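Local coordinates for RagB/SusD family nutrient uptake outer membrane protein (Bacteroides thetaiotaomicron, PDB 7KV2), which probably binds beta-glucan at the cell surface as an outer-membrane SusD-family protein, helping the gut bacterium to capture the glycan, at residues A[155-159]-A[186-190]; A[163-167]-A[179-183]. One frame throughout, in Å; residues are numbered along the deposited sequence.

Contact 1: A[155-159]-A[186-190]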
loop_
_atom_site.group_PDB
_atom_site.type_symbol
_atom_site.label_atom_id
_atom_site.label_comp_id
_atom_site.label_asym_id
_atom_site.label_seq_id
_atom_site.Cartn_x
_atom_site.Cartn_y
_atom_site.Cartn_z
ATOM N N TYR A 155 -3.465 -3.263 12.405
ATOM C CA TYR A 155 -3.712 -4.724 12.561
ATOM C C TYR A 155 -3.859 -5.387 11.186
ATOM O O TYR A 155 -3.420 -6.502 11.021
ATOM C CB TYR A 155 -4.949 -5.022 13.414
ATOM C CG TYR A 155 -4.614 -5.074 14.880
ATOM C CD1 TYR A 155 -3.693 -5.993 15.334
ATOM C CD2 TYR A 155 -5.208 -4.241 15.810
ATOM C CE1 TYR A 155 -3.331 -6.074 16.668
ATOM C CE2 TYR A 155 -4.865 -4.321 17.156
ATOM C CZ TYR A 155 -3.914 -5.225 17.586
ATOM O OH TYR A 155 -3.547 -5.328 18.906
ATOM N N ASN A 156 -4.386 -4.666 10.198
ATOM C CA ASN A 156 -4.551 -5.173 8.831
ATOM C C ASN A 156 -3.164 -5.472 8.249
ATOM O O ASN A 156 -3.029 -6.474 7.531
ATOM C CB ASN A 156 -5.364 -4.174 7.995
ATOM C CG ASN A 156 -5.621 -4.713 6.621
ATOM O OD1 ASN A 156 -6.148 -5.827 6.484
ATOM N ND2 ASN A 156 -5.241 -3.927 5.605
ATOM N N TRP A 157 -2.142 -4.675 8.562
ATOM C CA TRP A 157 -0.787 -4.933 8.023
ATOM C C TRP A 157 -0.349 -6.326 8.546
ATOM O O TRP A 157 0.133 -7.153 7.779
ATOM C CB TRP A 157 0.183 -3.859 8.497
ATOM C CG TRP A 157 0.125 -2.524 7.800
ATOM C CD1 TRP A 157 -0.555 -2.186 6.671
ATOM C CD2 TRP A 157 0.871 -1.358 8.185
ATOM N NE1 TRP A 157 -0.289 -0.883 6.334
ATOM C CE2 TRP A 157 0.592 -0.355 7.230
ATOM C CE3 TRP A 157 1.758 -1.069 9.224
ATOM C CZ2 TRP A 157 1.127 0.924 7.315
ATOM C CZ3 TRP A 157 2.342 0.189 9.274
ATOM C CH2 TRP A 157 2.036 1.166 8.313
ATOM N N VAL A 158 -0.476 -6.574 9.848
ATOM C CA VAL A 158 0.005 -7.875 10.407
ATOM C C VAL A 158 -0.980 -9.001 10.119
ATOM O O VAL A 158 -0.498 -10.124 9.928
ATOM C CB VAL A 158 0.412 -7.779 11.888
ATOM C CG1 VAL A 158 1.782 -7.143 12.043
ATOM C CG2 VAL A 158 -0.612 -7.052 12.734
ATOM N N TRP A 159 -2.270 -8.728 10.056
ATOM C CA TRP A 159 -3.312 -9.726 9.709
ATOM C C TRP A 159 -3.019 -10.293 8.315
ATOM O O TRP A 159 -2.978 -11.550 8.123
ATOM C CB TRP A 159 -4.694 -9.109 9.814
ATOM C CG TRP A 159 -5.846 -9.989 9.434
ATOM C CD1 TRP A 159 -6.236 -11.150 10.052
ATOM C CD2 TRP A 159 -6.782 -9.771 8.364
ATOM N NE1 TRP A 159 -7.345 -11.661 9.442
ATOM C CE2 TRP A 159 -7.689 -10.853 8.380
ATOM C CE3 TRP A 159 -6.922 -8.796 7.369
ATOM C CZ2 TRP A 159 -8.736 -10.950 7.475
ATOM C CZ3 TRP A 159 -7.959 -8.886 6.469
ATOM C CH2 TRP A 159 -8.877 -9.942 6.535
ATOM N N LEU A 186 -8.873 -12.482 14.599
ATOM C CA LEU A 186 -8.411 -11.070 14.483
ATOM C C LEU A 186 -9.379 -10.326 13.555
ATOM O O LEU A 186 -9.813 -9.220 13.915
ATOM C CB LEU A 186 -6.956 -11.043 14.020
ATOM C CG LEU A 186 -6.366 -9.645 13.853
ATOM C CD1 LEU A 186 -6.562 -8.767 15.078
ATOM C CD2 LEU A 186 -4.896 -9.728 13.505
ATOM N N TYR A 187 -9.817 -10.961 12.465
ATOM C CA TYR A 187 -10.819 -10.401 11.523
ATOM C C TYR A 187 -12.044 -9.932 12.321
ATOM O O TYR A 187 -12.553 -8.808 12.150
ATOM C CB TYR A 187 -11.219 -11.411 10.440
ATOM C CG TYR A 187 -12.401 -10.951 9.647
ATOM C CD1 TYR A 187 -12.257 -9.932 8.713
ATOM C CD2 TYR A 187 -13.681 -11.391 9.927
ATOM C CE1 TYR A 187 -13.337 -9.431 8.019
ATOM C CE2 TYR A 187 -14.776 -10.892 9.246
ATOM C CZ TYR A 187 -14.604 -9.892 8.303
ATOM O OH TYR A 187 -15.648 -9.388 7.598
ATOM N N GLU A 188 -12.500 -10.798 13.214
ATOM C CA GLU A 188 -13.684 -10.521 14.055
ATOM C C GLU A 188 -13.472 -9.235 14.849
ATOM O O GLU A 188 -14.400 -8.432 14.835
ATOM C CB GLU A 188 -13.983 -11.717 14.956
ATOM C CG GLU A 188 -14.660 -12.830 14.199
ATOM C CD GLU A 188 -16.016 -12.489 13.606
ATOM O OE1 GLU A 188 -16.731 -11.641 14.191
ATOM O OE2 GLU A 188 -16.350 -13.077 12.538
ATOM N N LYS A 189 -12.331 -9.078 15.521
ATOM C CA LYS A 189 -12.030 -7.862 16.310
ATOM C C LYS A 189 -11.990 -6.654 15.351
ATOM O O LYS A 189 -12.530 -5.563 15.692
ATOM C CB LYS A 189 -10.696 -7.981 17.028
ATOM C CG LYS A 189 -10.568 -9.114 18.031
ATOM C CD LYS A 189 -11.266 -8.861 19.333
ATOM C CE LYS A 189 -10.883 -9.895 20.369
ATOM N NZ LYS A 189 -11.975 -10.078 21.350
ATOM N N MET A 190 -11.313 -6.819 14.206
ATOM C CA MET A 190 -11.140 -5.704 13.222
ATOM C C MET A 190 -12.500 -5.237 12.701
ATOM O O MET A 190 -12.797 -4.023 12.770
ATOM C CB MET A 190 -10.249 -6.163 12.065
ATOM C CG MET A 190 -8.807 -6.302 12.510
ATOM S SD MET A 190 -7.762 -7.171 11.291
ATOM C CE MET A 190 -7.891 -6.136 9.829
#
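M190 lays its sulfur over one face of the W159 indole, a Met-aromatic contact with SD 4.2 Å from the centroid of the five-membered ring and 28° off the ring normal. The bend of the methionine at chi3 then carries CE across N156, where the methyl lies 3.6 Å from N156 CA, and CE also touches W159 CE3. N156 OD1 lies in plane at the indole edge, while ND2 hydrogen-bonds to E226. L186 splits its two methyls: CD2 packs 3.7 Å from W159 CB, and CD1 reaches Y155 CD1 at 4.0 Å, the L186 and Y155 side chains crossing at about a right angle. Y187 runs alongside W159, with planes 30° apart but slid so far that the rings barely overlap; W159 CZ2 and Y187 CD1 meet at 3.9 Å. Replacing W159 with an alanine would probably strip the sulfur of its aromatic partner and open a gap between M190, L186 and Y187. No hydrogen bond crosses this buried, largely apolar interface; the hydroxyls of Y155 and Y187 turn instead to F168 O and D233. The segments belong to helices 137-162 and 183-200, nearly antiparallel at 162° with local axes 10.9 Å apart, as in the helical hairpins of tetratricopeptide-like folds. Helix 110-130 packs on Y155, and helix 217-231 on N156, W159 and Y187.

Contact 2: A[163-167]-A[179-183]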
loop_
_atom_site.group_PDB
_atom_site.type_symbol
_atom_site.label_atom_id
_atom_site.label_comp_id
_atom_site.label_asym_id
_atom_site.label_seq_id
_atom_site.Cartn_x
_atom_site.Cartn_y
_atom_site.Cartn_z
ATOM N N GLY A 163 -1.158 -13.127 9.739
ATOM C CA GLY A 163 -2.461 -13.778 9.985
ATOM C C GLY A 163 -2.731 -14.030 11.475
ATOM O O GLY A 163 -3.633 -13.374 12.034
ATOM N N ASN A 164 -2.024 -14.994 12.067
ATOM C CA ASN A 164 -2.252 -15.488 13.465
ATOM C C ASN A 164 -1.289 -14.776 14.413
ATOM O O ASN A 164 -0.157 -15.281 14.591
ATOM C CB ASN A 164 -2.062 -17.013 13.534
ATOM C CG ASN A 164 -2.828 -17.771 12.483
ATOM O OD1 ASN A 164 -4.046 -17.835 12.486
ATOM N ND2 ASN A 164 -2.112 -18.358 11.550
ATOM N N VAL A 165 -1.652 -13.602 14.945
ATOM C CA VAL A 165 -0.674 -12.652 15.571
ATOM C C VAL A 165 -1.227 -12.157 16.903
ATOM O O VAL A 165 -2.427 -12.281 17.125
ATOM C CB VAL A 165 -0.382 -11.459 14.634
ATOM C CG1 VAL A 165 0.345 -11.945 13.398
ATOM C CG2 VAL A 165 -1.645 -10.719 14.294
ATOM N N PRO A 166 -0.375 -11.576 17.778
ATOM C CA PRO A 166 -0.816 -11.026 19.061
ATOM C C PRO A 166 -1.876 -9.931 18.894
ATOM O O PRO A 166 -1.761 -9.131 17.940
ATOM C CB PRO A 166 0.433 -10.403 19.683
ATOM C CG PRO A 166 1.601 -10.974 18.939
ATOM C CD PRO A 166 1.072 -11.447 17.602
ATOM N N TYR A 167 -2.872 -9.893 19.789
ATOM C CA TYR A 167 -3.936 -8.859 19.792
ATOM C C TYR A 167 -4.006 -8.225 21.182
ATOM O O TYR A 167 -3.864 -8.945 22.199
ATOM C CB TYR A 167 -5.293 -9.408 19.342
ATOM C CG TYR A 167 -6.352 -8.335 19.319
ATOM C CD1 TYR A 167 -6.485 -7.500 18.216
ATOM C CD2 TYR A 167 -7.164 -8.075 20.425
ATOM C CE1 TYR A 167 -7.412 -6.470 18.192
ATOM C CE2 TYR A 167 -8.101 -7.047 20.412
ATOM C CZ TYR A 167 -8.219 -6.234 19.290
ATOM O OH TYR A 167 -9.111 -5.200 19.216
ATOM N N GLU A 179 -3.931 -14.319 23.678
ATOM C CA GLU A 179 -3.135 -13.134 23.262
ATOM C C GLU A 179 -2.687 -13.266 21.795
ATOM O O GLU A 179 -2.934 -12.290 21.074
ATOM C CB GLU A 179 -1.927 -12.891 24.145
ATOM C CG GLU A 179 -1.539 -11.436 24.192
ATOM C CD GLU A 179 -0.053 -11.297 24.330
ATOM O OE1 GLU A 179 0.640 -12.112 23.709
ATOM O OE2 GLU A 179 0.397 -10.429 25.099
ATOM N N GLN A 180 -2.073 -14.384 21.367
ATOM C CA GLN A 180 -2.024 -14.754 19.922
ATOM C C GLN A 180 -3.441 -15.122 19.485
ATOM O O GLN A 180 -3.985 -16.079 20.039
ATOM C CB GLN A 180 -1.075 -15.907 19.603
ATOM C CG GLN A 180 -0.837 -16.089 18.100
ATOM C CD GLN A 180 0.092 -17.223 17.713
ATOM O OE1 GLN A 180 0.274 -18.177 18.468
ATOM N NE2 GLN A 180 0.673 -17.148 16.514
ATOM N N LEU A 181 -4.028 -14.414 18.513
ATOM C CA LEU A 181 -5.325 -14.825 17.930
ATOM C C LEU A 181 -5.088 -15.604 16.639
ATOM O O LEU A 181 -4.002 -15.452 16.042
ATOM C CB LEU A 181 -6.203 -13.600 17.670
ATOM C CG LEU A 181 -6.599 -12.762 18.882
ATOM C CD1 LEU A 181 -7.578 -11.687 18.454
ATOM C CD2 LEU A 181 -7.216 -13.629 19.977
ATOM N N THR A 182 -6.087 -16.386 16.219
ATOM C CA THR A 182 -6.185 -16.941 14.842
ATOM C C THR A 182 -6.465 -15.737 13.922
ATOM O O THR A 182 -7.031 -14.727 14.406
ATOM C CB THR A 182 -7.281 -18.009 14.682
ATOM O OG1 THR A 182 -8.539 -17.339 14.788
ATOM C CG2 THR A 182 -7.202 -19.150 15.686
ATOM N N ALA A 183 -6.088 -15.821 12.655
ATOM C CA ALA A 183 -6.446 -14.812 11.628
ATOM C C ALA A 183 -7.949 -14.526 11.687
ATOM O O ALA A 183 -8.327 -13.323 11.716
ATOM C CB ALA A 183 -6.007 -15.322 10.266
#
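The backbone N of Y167 gives the shortest hydrogen bond between the two segments, 2.7 Å to E179 O, with the donor nearly in line with the carbonyl bond (165° at the oxygen). The same oxygen also receives a CA-H...O contact from P166 CA at 3.2 Å, so two neighbouring groups hold it. Next along, L181 N donates to V165 O at 3.0 Å, and together these bonds make a single beta bridge pairing P166 with Q180; the chains run roughly antiparallel, yet no regular strand develops. Side chains add to the pairing. The Q180 chain is stretched out beyond CG, taking NE2 back to N164 O (2.8 Å), which lies close to the amide plane of the glutamine although NE2 itself sits above the plane of the accepting carbonyl. N164 replies with OD1, which accepts from A183 N at 2.9 Å; its CG is set beside the backbone N (chi1 -50°). Q180 OE1 and N164 ND2 turn to V511 N and N513 OD1. T182 is the N-cap of the following helix, its OG1 accepting from Q185 N. The main apolar touch is L181 CD1 against Y167 CB at 3.3 Å, a tight fit. At the other end, A183 CA makes a CA-H...O contact with G163 O, and G163 takes positive phi as the chain leaves helix 137-162. The two segments thus pair at the base of the connection from that helix to helix 183-200, with V165 and P166 lying on helix 110-130 and L181 on K189.

How the contacts relate
Contact 2 is nested within the chain loop closed by contact 1: helices 137-162 and 183-200 pack side by side, and the segments 163-167 and 179-183 pair where the first helix ends and the second begins, with the two centres 8 Å apart. A probable hydrogen bond from W159 NE1 to A183 O (3.0 Å) ties the indole to the start of the second helix, and V158 O probably accepts from G163 N at 3.1 Å. L186 touches side chains of contact 2, its CD1 3.4 Å from Y167 CD1 and its CD2 3.5 Å from V165 CG2, while the rings of Y155 and Y167 meet. The sodium ion is bound by I248, S250, Y253 and Y405, none of which belongs to either contact.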